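Local structure of separin (Saccharomyces cerevisiae, 5U1T) at residues S54-Y59 and F102-L107; S73-H78 and D126-N131; N89-A94 and L141-V146; S96-L101 and S130-L135; I153-L156 and R162-L165. The protein is a caspase-like cysteine protease that cleaves the MCD1/SCC1 subunit of cohesin at the onset of anaphase and is held inactive by securin during most of the cell cycle. One frame throughout, in Å; residues are numbered along the deposited sequence.

Interaction 1 of 5, residues S54-Y59 and F102-L107; sequences SLNSIY and FNETNL
Asn-56 and Tyr-59 of helix 48-64 meet Glu-104 and Thr-105, which follow the last turn of helix 91-103, in the helical domain. Glu-104 CB lies over one face of the Tyr-59 ring, offset toward its rim. This is a CH-pi contact, with Glu-104 CB 4.0 Å from the centroid of the Tyr-59 ring and 25° off the ring normal. The methyl of Thr-105 approaches the same ring obliquely, Thr-105 CG2 lying 3.6 Å from Tyr-59 CE1. The Glu-104 chain bends at chi2 (-81°), which turns its carboxylate toward Asn-56. There Asn-56 ND2 gives a weak hydrogen bond of 2.5 Å to Glu-104 OE2, bent to 128° at the hydrogen. Amide and carboxylate are nearly coplanar. The far end of the tyrosine is held elsewhere, by a hydrogen bond between Tyr-59 OH and His-78 ND1. The hydroxyl of Thr-105 bonds to Leu-101 O and to Tyr-128 OH. With an alanine in place of Tyr-59, Glu-104 CB and the Thr-105 methyl would probably lose the ring they pack on, and His-78 its hydroxyl partner. The contact fastens the C-terminal end of helix 91-103 to helix 48-64 within the helical domain of separase.

Interaction 2 of 5, residues S73-H78 and D126-N131; sequences STVKQH and DYYLSN
Val-75 on helix 69-87 faces Tyr-128, the N-cap residue of helix 129-142, with their CA atoms 8.0 Å apart. Val-75 is the single residue of its segment to reach across, and its two methyls split the work. Val-75 CG1 stands anti to the backbone N (chi1 156°) and goes to Tyr-128, lying 3.8 Å from CD2 of that ring. It also comes within 4.2 Å of Tyr-127 CE1. The other methyl, Val-75 CG2, lies 3.8 Å from Tyr-127 OH. Valine meets both rings obliquely. The two tyrosines share a first torsion that places CG between the backbone N and the carbonyl carbon (63° and 71°), which puts each ring beside the Val-75 methyls. They also touch each other: Tyr-128 CD2 sits 3.8 Å above the plane of the Tyr-127 ring, toward its rim, while Tyr-127 CE1 lies at the Tyr-128 edge. The contact is apolar, and no hydrogen bond crosses it. Tyr-128 OH is instead bonded to Thr-105 OG1 and Asn-106 ND2. Tyr-59 of helix 48-64 also packs on Val-75, and Leu-101 and Phe-102 of helix 91-103 pack on Tyr-128. The contact thus joins helix 69-87 to the start of helix 129-142, with helices 48-64 and 91-103 packed beside it.

Interaction 3 of 5, residues N89-A94 and L141-V146; sequences NALGLA and LKRKLV
Leu-91, in the first turn of helix 91-103, packs on Lys-142 and Arg-143 at the end of helix 129-142. The apolar part comes from aliphatic groups. Leu-91 CD1 lies 3.6 Å from Lys-142 CB, and Leu-91 CB lies 3.8 Å from Arg-143 CG. The two basic residues thus offer the leucine side chain the lower parts of their chains.

The second kind of contact sets a flat cation against the backbone. The Arg-143 chain bends at chi3 (86°), which lays the guanidinium across the start of the helix. One face of the group covers Gly-92 CA, which is 3.6 Å from Arg-143 NH1. The carbonyl carbon of Leu-91 lies over the same group. Arg-143 NH1 is also 3.6 Å from Leu-91 O, but no hydrogen bond crosses the contact.

The polar end of Lys-142 serves another surface. Its chain bends at chi2, chi3 and chi4, and NZ is hydrogen-bonded to the backbone of the second protein chain in the assembly. Arg-143 and Gly-92 lie on the outside of the domain.

Both segments lie at helix ends. Asn-89, with positive phi, completes the Schellman motif that ends helix 69-87, and Ala-90 then occupies the N-cap position of helix 91-103. Lys-144, also with positive phi, closes helix 129-142 in the same way. The Schellman motif is a common C-terminal helix stop, and here one ends each of helices 69-87 and 129-142.

Interaction 4 of 5, residues S96-L101 and S130-L135; sequences SEIIFL and SNLKIL
Ile-98 of helix 91-103 and Leu-132 of helix 129-142 carry most of this buried contact. Both ends of the isoleucine are used. Its CG2 branch is anti to the backbone N and meets Leu-132, with Ile-98 CG2 3.6 Å from Leu-132 CD1. The other branch runs out extended (chi2 -167°) and carries the terminal methyl on to the next turn of the partner helix. There Ile-98 CD1 lies 3.8 Å from Leu-135 CB. The isoleucine thus spans Leu-132 and Leu-135, three residues apart on one helix face.

The side chains of Ile-98 and Leu-132 slide past each other in opposite directions. The two helices form an antiparallel pair: the axes of 96-101 and 130-135 run at 159° to each other and approach to 10.7 Å. No hydrogen bond crosses between them.

Leu-132 holds CG anti to the backbone N (chi1 -169°), and its chi2 (63°) sets CD1 between Ile-98 CG2 and Leu-101 CD2. Leu-101 likewise has CG anti to its backbone N but comes less close, with Leu-101 CD2 4.3 Å from Leu-132 CD1. Leu-135 takes part mainly through CB. Beyond the pair, Ile-116 of helix 113-117 covers both Ile-98 and Leu-132. Val-83 of helix 69-87 packs on Leu-135, which also touches an apolar side chain of the second protein chain.

Interaction 5 of 5, residues I153-L156 and R162-L165; sequences ILEL and RYLL
Leu-156 of helix 146-158 packs against Tyr-163 and Leu-164, at the exit of the short helix 160-163. This is the tight, buried part of the contact. One methyl does most of the work: Leu-156 CD1 lies 3.4 Å from Leu-164 CD2 and also 3.6 Å from Tyr-163 CB. Leu-156 holds CG anti to the backbone N (chi1 172°), which carries that methyl in between the two partners. The leucine's own carbonyl takes part as well. Leu-156 O sits at the edge of the Tyr-163 ring, in its plane, 3.5 Å from CD2 of that tyrosine. Arg-162 CG lies over one face of the same ring.

The looser part is at the hydroxyl end, where Glu-155 is partly exposed. Tyr-163 OH donates a hydrogen bond of 3.3 Å to Glu-155 OE1. It meets the carboxylate on its anti side, 22° out of plane. Glu-155 OE1 also forms a salt bridge with Arg-334, which makes a weak hydrogen bond with Tyr-163 OH as well. A phenylalanine in place of Tyr-163 would probably keep the packing on Leu-156 but leave Glu-155 OE1 with its Arg-334 salt bridge and without the hydroxyl bond.

Nearby, Tyr-163 O accepts a hydrogen bond from Lys-133 NZ of helix 129-142. The end of the short helix 160-163 thus packs on helix 146-158 through Tyr-163 and Leu-164, a contact between two successive helices joined by a short connection in the helical domain.

The five contacts lie in the N-terminal part of the helical domain, all away from the probable active-site cysteine. Helix 91-103 takes part in interactions 1, 3 and 4, and helix 129-142 is shared by interactions 2, 3 and 4. Interactions 2 and 4 are closest, with centres about 9 Å apart, and are joined by the bond between His-78 and Glu-97. Interactions 1 and 2 touch through Thr-105 and Tyr-128, with segments alternating along the chain. Interaction 3 lies about 12 Å from interaction 4 between centres, farther along the same helix pair. Interaction 5 comes last in the chain and joins interaction 4 through Lys-133. Together they join helices from 48-64 to 160-163 at the N-terminal end of the helical domain.

Interaction 1 of 5, residues S54-Y59 and F102-L107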
# COMPACT_ATOMS: atom_id res chain seq x y z
N SER A 54 19.36 -6.14 -53.72
CA SER A 54 20.25 -5.90 -52.60
C SER A 54 20.12 -4.47 -52.10
O SER A 54 20.08 -4.24 -50.91
CB SER A 54 21.69 -6.18 -52.98
OG SER A 54 21.79 -7.49 -53.51
N LEU A 55 20.02 -3.52 -53.01
CA LEU A 55 19.83 -2.12 -52.61
C LEU A 55 18.52 -1.88 -51.85
O LEU A 55 18.52 -1.32 -50.75
CB LEU A 55 19.89 -1.22 -53.84
CG LEU A 55 21.30 -0.80 -54.26
CD1 LEU A 55 21.30 -0.01 -55.58
CD2 LEU A 55 21.93 -0.01 -53.10
N ASN A 56 17.40 -2.27 -52.44
CA ASN A 56 16.13 -2.07 -51.78
C ASN A 56 16.04 -2.84 -50.46
O ASN A 56 15.39 -2.40 -49.51
CB ASN A 56 14.99 -2.49 -52.68
CG ASN A 56 13.66 -2.37 -51.99
OD1 ASN A 56 13.19 -3.32 -51.38
ND2 ASN A 56 13.08 -1.19 -52.05
N SER A 57 16.67 -4.00 -50.42
CA SER A 57 16.68 -4.81 -49.23
C SER A 57 17.38 -4.06 -48.09
O SER A 57 16.88 -3.99 -46.97
CB SER A 57 17.34 -6.15 -49.54
OG SER A 57 17.59 -6.87 -48.37
N ILE A 58 18.52 -3.45 -48.40
CA ILE A 58 19.32 -2.71 -47.42
C ILE A 58 18.66 -1.38 -47.02
O ILE A 58 18.61 -1.05 -45.83
CB ILE A 58 20.75 -2.44 -47.94
CG1 ILE A 58 21.48 -3.75 -48.26
CG2 ILE A 58 21.55 -1.71 -46.89
CD1 ILE A 58 22.64 -3.60 -49.30
N TYR A 59 18.18 -0.62 -47.99
CA TYR A 59 17.51 0.65 -47.70
C TYR A 59 16.32 0.43 -46.77
O TYR A 59 16.03 1.26 -45.93
CB TYR A 59 17.02 1.34 -48.98
CG TYR A 59 18.05 2.10 -49.80
CD1 TYR A 59 18.79 3.15 -49.26
CD2 TYR A 59 18.25 1.79 -51.14
CE1 TYR A 59 19.72 3.84 -50.02
CE2 TYR A 59 19.18 2.47 -51.90
CZ TYR A 59 19.91 3.49 -51.34
OH TYR A 59 20.82 4.17 -52.13
N PHE A 102 16.60 8.07 -55.07
CA PHE A 102 15.87 9.15 -54.44
C PHE A 102 14.62 8.64 -53.74
O PHE A 102 14.32 9.04 -52.62
CB PHE A 102 15.49 10.20 -55.44
CG PHE A 102 14.83 11.39 -54.85
CD1 PHE A 102 15.58 12.46 -54.40
CD2 PHE A 102 13.45 11.47 -54.75
CE1 PHE A 102 14.97 13.57 -53.86
CE2 PHE A 102 12.83 12.58 -54.21
CZ PHE A 102 13.60 13.64 -53.77
N ASN A 103 13.89 7.75 -54.41
CA ASN A 103 12.64 7.25 -53.89
C ASN A 103 12.83 6.44 -52.61
O ASN A 103 11.98 6.45 -51.74
CB ASN A 103 11.92 6.42 -54.95
CG ASN A 103 11.23 7.28 -55.97
OD1 ASN A 103 11.02 8.48 -55.76
ND2 ASN A 103 10.88 6.69 -57.09
N GLU A 104 13.96 5.77 -52.51
CA GLU A 104 14.27 4.92 -51.39
C GLU A 104 14.75 5.70 -50.18
O GLU A 104 15.03 5.11 -49.17
CB GLU A 104 15.34 3.91 -51.77
CG GLU A 104 14.94 2.95 -52.85
CD GLU A 104 14.12 1.81 -52.33
OE1 GLU A 104 12.89 1.95 -52.24
OE2 GLU A 104 14.68 0.75 -52.00
N THR A 105 14.83 7.02 -50.28
CA THR A 105 15.51 7.79 -49.24
C THR A 105 14.80 9.09 -48.91
O THR A 105 15.35 9.95 -48.23
CB THR A 105 16.98 8.10 -49.66
OG1 THR A 105 17.00 8.69 -50.98
CG2 THR A 105 17.83 6.84 -49.66
N ASN A 106 13.57 9.24 -49.39
CA ASN A 106 12.81 10.48 -49.24
C ASN A 106 11.32 10.22 -49.05
O ASN A 106 10.79 9.25 -49.60
CB ASN A 106 12.99 11.41 -50.47
CG ASN A 106 14.44 11.85 -50.70
OD1 ASN A 106 14.88 12.86 -50.15
ND2 ASN A 106 15.18 11.11 -51.52
N LEU A 107 10.62 11.10 -48.34
CA LEU A 107 9.18 10.98 -48.28
C LEU A 107 8.60 11.16 -49.66
O LEU A 107 7.91 10.29 -50.19
CB LEU A 107 8.56 12.01 -47.34
CG LEU A 107 7.04 11.81 -47.27
CD1 LEU A 107 6.65 10.45 -46.65
CD2 LEU A 107 6.33 12.97 -46.60

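Interaction 2 of 5, residues S73-H78 and D126-N131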
# COMPACT_ATOMS: atom_id res chain seq x y z
N SER A 73 26.30 5.60 -46.38
CA SER A 73 27.38 4.82 -46.93
C SER A 73 26.84 3.98 -48.09
O SER A 73 27.57 3.70 -49.05
CB SER A 73 28.04 3.97 -45.85
OG SER A 73 27.38 2.74 -45.76
N THR A 74 25.56 3.63 -48.01
CA THR A 74 24.86 2.89 -49.07
C THR A 74 24.57 3.75 -50.31
O THR A 74 24.72 3.31 -51.45
CB THR A 74 23.53 2.31 -48.53
OG1 THR A 74 23.82 1.31 -47.55
CG2 THR A 74 22.69 1.68 -49.63
N VAL A 75 24.13 4.98 -50.07
CA VAL A 75 23.90 5.96 -51.11
C VAL A 75 25.19 6.23 -51.90
O VAL A 75 25.17 6.40 -53.12
CB VAL A 75 23.34 7.26 -50.49
CG1 VAL A 75 23.62 8.48 -51.36
CG2 VAL A 75 21.86 7.11 -50.22
N LYS A 76 26.31 6.24 -51.18
CA LYS A 76 27.61 6.47 -51.77
C LYS A 76 27.95 5.38 -52.79
O LYS A 76 28.44 5.66 -53.90
CB LYS A 76 28.68 6.53 -50.68
CG LYS A 76 29.90 7.33 -51.06
CD LYS A 76 31.12 6.86 -50.31
CE LYS A 76 32.38 7.28 -51.05
NZ LYS A 76 33.47 7.47 -50.08
N GLN A 77 27.67 4.14 -52.41
CA GLN A 77 27.80 3.02 -53.34
C GLN A 77 26.86 3.18 -54.53
O GLN A 77 27.23 2.93 -55.68
CB GLN A 77 27.52 1.70 -52.63
CG GLN A 77 28.67 1.25 -51.76
CD GLN A 77 28.28 0.17 -50.81
OE1 GLN A 77 29.14 -0.37 -50.12
NE2 GLN A 77 26.99 -0.15 -50.74
N HIS A 78 25.65 3.61 -54.22
CA HIS A 78 24.61 3.73 -55.23
C HIS A 78 24.99 4.82 -56.25
O HIS A 78 24.80 4.64 -57.46
CB HIS A 78 23.28 4.04 -54.54
CG HIS A 78 22.07 3.72 -55.38
ND1 HIS A 78 20.81 3.67 -54.86
CD2 HIS A 78 21.96 3.45 -56.70
CE1 HIS A 78 19.95 3.38 -55.82
NE2 HIS A 78 20.62 3.25 -56.94
N ASP A 126 20.33 15.85 -47.96
CA ASP A 126 21.16 17.03 -48.24
C ASP A 126 22.67 16.74 -48.34
O ASP A 126 23.45 17.61 -48.71
CB ASP A 126 20.90 18.14 -47.21
CG ASP A 126 21.31 17.74 -45.82
OD1 ASP A 126 21.94 16.67 -45.66
OD2 ASP A 126 21.02 18.52 -44.88
N TYR A 127 23.05 15.52 -48.01
CA TYR A 127 24.43 15.08 -48.16
C TYR A 127 24.71 14.45 -49.53
O TYR A 127 25.82 14.01 -49.79
CB TYR A 127 24.78 14.10 -47.03
CG TYR A 127 23.99 12.80 -47.02
CD1 TYR A 127 24.46 11.68 -47.71
CD2 TYR A 127 22.80 12.67 -46.30
CE1 TYR A 127 23.75 10.48 -47.70
CE2 TYR A 127 22.08 11.46 -46.27
CZ TYR A 127 22.57 10.37 -46.97
OH TYR A 127 21.89 9.17 -46.97
N TYR A 128 23.72 14.40 -50.41
CA TYR A 128 23.94 13.89 -51.77
C TYR A 128 23.14 14.63 -52.86
O TYR A 128 23.46 14.53 -54.04
CB TYR A 128 23.60 12.38 -51.85
CG TYR A 128 22.11 12.04 -51.76
CD1 TYR A 128 21.27 12.20 -52.86
CD2 TYR A 128 21.55 11.57 -50.57
CE1 TYR A 128 19.91 11.90 -52.77
CE2 TYR A 128 20.20 11.26 -50.48
CZ TYR A 128 19.38 11.42 -51.59
OH TYR A 128 18.03 11.11 -51.51
N LEU A 129 22.10 15.36 -52.44
CA LEU A 129 21.11 15.91 -53.36
C LEU A 129 21.76 16.76 -54.47
O LEU A 129 21.47 16.58 -55.65
CB LEU A 129 20.07 16.75 -52.60
CG LEU A 129 18.97 17.34 -53.50
CD1 LEU A 129 18.14 16.23 -54.16
CD2 LEU A 129 18.07 18.29 -52.74
N SER A 130 22.61 17.68 -54.03
CA SER A 130 23.52 18.42 -54.88
C SER A 130 24.15 17.55 -55.97
O SER A 130 24.01 17.84 -57.15
CB SER A 130 24.61 19.05 -54.02
OG SER A 130 25.80 19.32 -54.76
N ASN A 131 24.82 16.48 -55.57
CA ASN A 131 25.50 15.66 -56.56
C ASN A 131 24.53 14.83 -57.40
O ASN A 131 24.83 14.51 -58.56
CB ASN A 131 26.54 14.77 -55.89
CG ASN A 131 27.59 15.57 -55.14
OD1 ASN A 131 28.18 16.53 -55.67
ND2 ASN A 131 27.79 15.21 -53.88

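Interaction 3 of 5, residues N89-A94 and L141-V146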
# COMPACT_ATOMS: atom_id res chain seq x y z
N ASN A 89 27.66 4.26 -70.83
CA ASN A 89 26.61 4.72 -71.73
C ASN A 89 25.26 4.02 -71.59
O ASN A 89 24.50 3.89 -72.57
CB ASN A 89 27.08 4.60 -73.18
CG ASN A 89 26.82 5.85 -73.94
OD1 ASN A 89 27.38 6.90 -73.62
ND2 ASN A 89 25.95 5.76 -74.97
N ALA A 90 24.97 3.58 -70.36
CA ALA A 90 23.68 3.04 -69.99
C ALA A 90 22.85 4.16 -69.40
O ALA A 90 22.52 4.15 -68.22
CB ALA A 90 23.86 1.91 -68.99
N LEU A 91 22.63 5.18 -70.18
CA LEU A 91 21.93 6.35 -69.73
C LEU A 91 20.51 6.13 -69.36
O LEU A 91 19.97 6.86 -68.57
CB LEU A 91 22.01 7.43 -70.79
CG LEU A 91 23.45 7.72 -71.18
CD1 LEU A 91 23.47 8.72 -72.31
CD2 LEU A 91 24.20 8.24 -69.99
N GLY A 92 19.88 5.13 -69.94
CA GLY A 92 18.51 4.84 -69.61
C GLY A 92 18.46 4.24 -68.24
O GLY A 92 17.64 4.56 -67.43
N LEU A 93 19.38 3.35 -67.98
CA LEU A 93 19.46 2.68 -66.72
C LEU A 93 19.94 3.60 -65.63
O LEU A 93 19.50 3.51 -64.52
CB LEU A 93 20.44 1.54 -66.85
CG LEU A 93 19.92 0.16 -66.58
CD1 LEU A 93 21.03 -0.81 -66.85
CD2 LEU A 93 19.53 0.09 -65.13
N ALA A 94 20.86 4.47 -65.95
CA ALA A 94 21.41 5.36 -64.98
C ALA A 94 20.35 6.28 -64.50
O ALA A 94 20.27 6.59 -63.36
CB ALA A 94 22.55 6.14 -65.57
N LEU A 141 21.99 15.97 -70.49
CA LEU A 141 22.94 16.39 -71.49
C LEU A 141 23.30 15.26 -72.45
O LEU A 141 23.16 15.42 -73.65
CB LEU A 141 24.20 16.92 -70.82
CG LEU A 141 25.12 17.59 -71.81
CD1 LEU A 141 24.38 18.73 -72.49
CD2 LEU A 141 26.33 18.09 -71.07
N LYS A 142 23.74 14.12 -71.94
CA LYS A 142 24.20 13.05 -72.82
C LYS A 142 23.06 12.36 -73.58
O LYS A 142 23.30 11.75 -74.62
CB LYS A 142 25.00 12.02 -72.04
CG LYS A 142 26.29 12.57 -71.50
CD LYS A 142 27.01 13.36 -72.57
CE LYS A 142 28.25 12.65 -73.07
NZ LYS A 142 29.45 12.98 -72.21
N ARG A 143 21.84 12.45 -73.07
CA ARG A 143 20.68 11.95 -73.82
C ARG A 143 20.19 13.00 -74.83
O ARG A 143 19.26 12.73 -75.61
CB ARG A 143 19.56 11.56 -72.87
CG ARG A 143 19.89 10.38 -71.97
CD ARG A 143 18.66 9.86 -71.24
NE ARG A 143 17.90 8.88 -72.01
CZ ARG A 143 17.08 7.99 -71.46
NH1 ARG A 143 16.91 7.97 -70.15
NH2 ARG A 143 16.43 7.13 -72.23
N LYS A 144 20.81 14.17 -74.81
CA LYS A 144 20.48 15.27 -75.73
C LYS A 144 19.03 15.70 -75.57
O LYS A 144 18.35 16.02 -76.55
CB LYS A 144 20.75 14.87 -77.20
CG LYS A 144 22.11 14.25 -77.45
CD LYS A 144 22.65 14.68 -78.80
CE LYS A 144 23.85 13.85 -79.21
NZ LYS A 144 23.56 12.40 -78.99
N LEU A 145 18.56 15.72 -74.33
CA LEU A 145 17.16 16.05 -74.07
C LEU A 145 17.03 17.45 -73.51
O LEU A 145 16.05 17.77 -72.84
CB LEU A 145 16.55 15.04 -73.11
CG LEU A 145 16.52 13.61 -73.62
CD1 LEU A 145 16.02 12.68 -72.51
CD2 LEU A 145 15.68 13.50 -74.89
N VAL A 146 18.01 18.30 -73.81
CA VAL A 146 18.04 19.62 -73.20
C VAL A 146 16.83 20.43 -73.65
O VAL A 146 16.18 21.09 -72.84
CB VAL A 146 19.36 20.35 -73.53
CG1 VAL A 146 19.36 21.75 -72.97
CG2 VAL A 146 20.55 19.56 -72.98

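Interaction 4 of 5, residues S96-L101 and S130-L135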
# COMPACT_ATOMS: atom_id res chain seq x y z
N SER A 96 17.04 5.83 -64.33
CA SER A 96 16.03 5.30 -63.44
C SER A 96 16.68 4.84 -62.12
O SER A 96 16.00 4.74 -61.10
CB SER A 96 15.22 4.20 -64.13
OG SER A 96 16.06 3.14 -64.50
N GLU A 97 17.99 4.60 -62.15
CA GLU A 97 18.75 4.37 -60.92
C GLU A 97 18.77 5.60 -60.00
O GLU A 97 18.74 5.44 -58.78
CB GLU A 97 20.19 3.97 -61.23
CG GLU A 97 20.35 2.52 -61.57
CD GLU A 97 20.04 1.62 -60.41
OE1 GLU A 97 20.09 2.11 -59.25
OE2 GLU A 97 19.74 0.44 -60.65
N ILE A 98 18.84 6.79 -60.58
CA ILE A 98 18.81 8.05 -59.85
C ILE A 98 17.47 8.19 -59.11
O ILE A 98 17.42 8.42 -57.90
CB ILE A 98 19.01 9.27 -60.80
CG1 ILE A 98 20.48 9.38 -61.24
CG2 ILE A 98 18.50 10.56 -60.18
CD1 ILE A 98 20.82 10.69 -61.91
N ILE A 99 16.40 8.03 -59.88
CA ILE A 99 15.04 8.03 -59.35
C ILE A 99 14.86 6.99 -58.22
O ILE A 99 14.29 7.30 -57.18
CB ILE A 99 14.04 7.81 -60.51
CG1 ILE A 99 14.03 9.07 -61.37
CG2 ILE A 99 12.65 7.47 -60.01
CD1 ILE A 99 13.38 8.91 -62.74
N PHE A 100 15.37 5.78 -58.43
CA PHE A 100 15.36 4.70 -57.46
C PHE A 100 16.06 5.11 -56.16
O PHE A 100 15.51 4.97 -55.08
CB PHE A 100 16.00 3.46 -58.07
CG PHE A 100 16.06 2.26 -57.15
CD1 PHE A 100 14.99 1.92 -56.34
CD2 PHE A 100 17.19 1.43 -57.15
CE1 PHE A 100 15.05 0.78 -55.51
CE2 PHE A 100 17.26 0.30 -56.33
CZ PHE A 100 16.18 -0.03 -55.51
N LEU A 101 17.27 5.66 -56.30
CA LEU A 101 18.05 6.13 -55.17
C LEU A 101 17.26 7.16 -54.35
O LEU A 101 17.24 7.13 -53.10
CB LEU A 101 19.39 6.73 -55.65
CG LEU A 101 20.41 7.20 -54.59
CD1 LEU A 101 21.84 7.13 -55.12
CD2 LEU A 101 20.11 8.61 -54.05
N SER A 130 22.61 17.68 -54.03
CA SER A 130 23.52 18.42 -54.88
C SER A 130 24.15 17.55 -55.97
O SER A 130 24.01 17.84 -57.15
CB SER A 130 24.61 19.05 -54.02
OG SER A 130 25.80 19.32 -54.76
N ASN A 131 24.82 16.48 -55.57
CA ASN A 131 25.50 15.66 -56.56
C ASN A 131 24.53 14.83 -57.40
O ASN A 131 24.83 14.51 -58.56
CB ASN A 131 26.54 14.77 -55.89
CG ASN A 131 27.59 15.57 -55.14
OD1 ASN A 131 28.18 16.53 -55.67
ND2 ASN A 131 27.79 15.21 -53.88
N LEU A 132 23.38 14.49 -56.84
CA LEU A 132 22.38 13.74 -57.59
C LEU A 132 21.88 14.57 -58.78
O LEU A 132 21.81 14.09 -59.90
CB LEU A 132 21.20 13.33 -56.69
CG LEU A 132 20.21 12.31 -57.28
CD1 LEU A 132 20.88 10.96 -57.56
CD2 LEU A 132 18.98 12.14 -56.39
N LYS A 133 21.57 15.83 -58.52
CA LYS A 133 21.08 16.74 -59.53
C LYS A 133 22.11 16.96 -60.66
O LYS A 133 21.74 17.07 -61.85
CB LYS A 133 20.69 18.06 -58.87
CG LYS A 133 19.52 17.94 -57.91
CD LYS A 133 18.93 19.29 -57.53
CE LYS A 133 17.75 19.13 -56.57
NZ LYS A 133 17.00 20.41 -56.43
N ILE A 134 23.39 17.03 -60.30
CA ILE A 134 24.45 17.17 -61.28
C ILE A 134 24.51 15.92 -62.16
O ILE A 134 24.73 16.02 -63.38
CB ILE A 134 25.85 17.43 -60.59
CG1 ILE A 134 25.86 18.77 -59.86
CG2 ILE A 134 26.97 17.43 -61.61
CD1 ILE A 134 27.12 19.05 -59.12
N LEU A 135 24.29 14.75 -61.57
CA LEU A 135 24.26 13.52 -62.36
C LEU A 135 23.04 13.52 -63.29
O LEU A 135 23.13 13.10 -64.45
CB LEU A 135 24.25 12.29 -61.45
CG LEU A 135 25.47 12.15 -60.52
CD1 LEU A 135 25.26 11.11 -59.39
CD2 LEU A 135 26.68 11.81 -61.34

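Interaction 5 of 5, residues I153-L156 and R162-L165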
# COMPACT_ATOMS: atom_id res chain seq x y z
N ILE A 153 14.91 23.12 -66.53
CA ILE A 153 16.30 23.42 -66.25
C ILE A 153 16.41 24.90 -65.96
O ILE A 153 17.16 25.31 -65.07
CB ILE A 153 17.18 23.01 -67.42
CG1 ILE A 153 17.40 21.50 -67.35
CG2 ILE A 153 18.52 23.69 -67.35
CD1 ILE A 153 17.72 20.90 -68.66
N LEU A 154 15.63 25.70 -66.67
CA LEU A 154 15.58 27.12 -66.38
C LEU A 154 15.00 27.36 -64.98
O LEU A 154 15.59 28.09 -64.19
CB LEU A 154 14.79 27.87 -67.44
CG LEU A 154 15.45 27.92 -68.83
CD1 LEU A 154 14.63 28.70 -69.85
CD2 LEU A 154 16.88 28.47 -68.75
N GLU A 155 13.87 26.72 -64.67
CA GLU A 155 13.21 26.87 -63.35
C GLU A 155 14.15 26.53 -62.19
O GLU A 155 14.25 27.26 -61.20
CB GLU A 155 11.94 26.00 -63.29
CG GLU A 155 11.47 25.63 -61.88
CD GLU A 155 10.83 26.79 -61.12
OE1 GLU A 155 10.48 26.60 -59.92
OE2 GLU A 155 10.68 27.90 -61.70
N LEU A 156 14.83 25.40 -62.34
CA LEU A 156 15.93 24.98 -61.47
C LEU A 156 16.91 26.11 -61.21
O LEU A 156 17.09 26.54 -60.07
CB LEU A 156 16.67 23.81 -62.11
CG LEU A 156 17.95 23.37 -61.43
CD1 LEU A 156 17.55 22.79 -60.11
CD2 LEU A 156 18.70 22.35 -62.27
N ARG A 162 17.58 27.92 -53.91
CA ARG A 162 16.76 26.97 -53.19
C ARG A 162 17.07 25.54 -53.60
O ARG A 162 17.19 24.66 -52.75
CB ARG A 162 15.29 27.28 -53.42
CG ARG A 162 14.39 26.12 -53.14
CD ARG A 162 12.96 26.50 -53.35
NE ARG A 162 12.08 25.37 -53.10
CZ ARG A 162 10.76 25.39 -53.28
NH1 ARG A 162 10.04 24.31 -53.01
NH2 ARG A 162 10.17 26.50 -53.70
N TYR A 163 17.21 25.30 -54.90
CA TYR A 163 17.36 23.91 -55.33
C TYR A 163 18.80 23.42 -55.30
O TYR A 163 19.04 22.21 -55.29
CB TYR A 163 16.78 23.71 -56.73
CG TYR A 163 15.33 24.08 -56.82
CD1 TYR A 163 14.37 23.48 -56.00
CD2 TYR A 163 14.90 25.04 -57.74
CE1 TYR A 163 13.03 23.82 -56.08
CE2 TYR A 163 13.56 25.39 -57.83
CZ TYR A 163 12.64 24.78 -57.00
OH TYR A 163 11.32 25.15 -57.11
N LEU A 164 19.76 24.33 -55.27
CA LEU A 164 21.16 23.95 -55.50
C LEU A 164 22.15 24.50 -54.50
O LEU A 164 22.95 23.75 -53.93
CB LEU A 164 21.58 24.40 -56.90
CG LEU A 164 21.63 23.35 -58.01
CD1 LEU A 164 22.72 22.35 -57.72
CD2 LEU A 164 20.32 22.64 -58.12
N LEU A 165 22.11 25.81 -54.31
CA LEU A 165 23.16 26.53 -53.59
C LEU A 165 22.92 26.53 -52.10
O LEU A 165 22.78 27.58 -51.48
CB LEU A 165 23.27 27.97 -54.12
CG LEU A 165 23.37 28.10 -55.64
CD1 LEU A 165 23.43 29.56 -56.05
CD2 LEU A 165 24.56 27.34 -56.19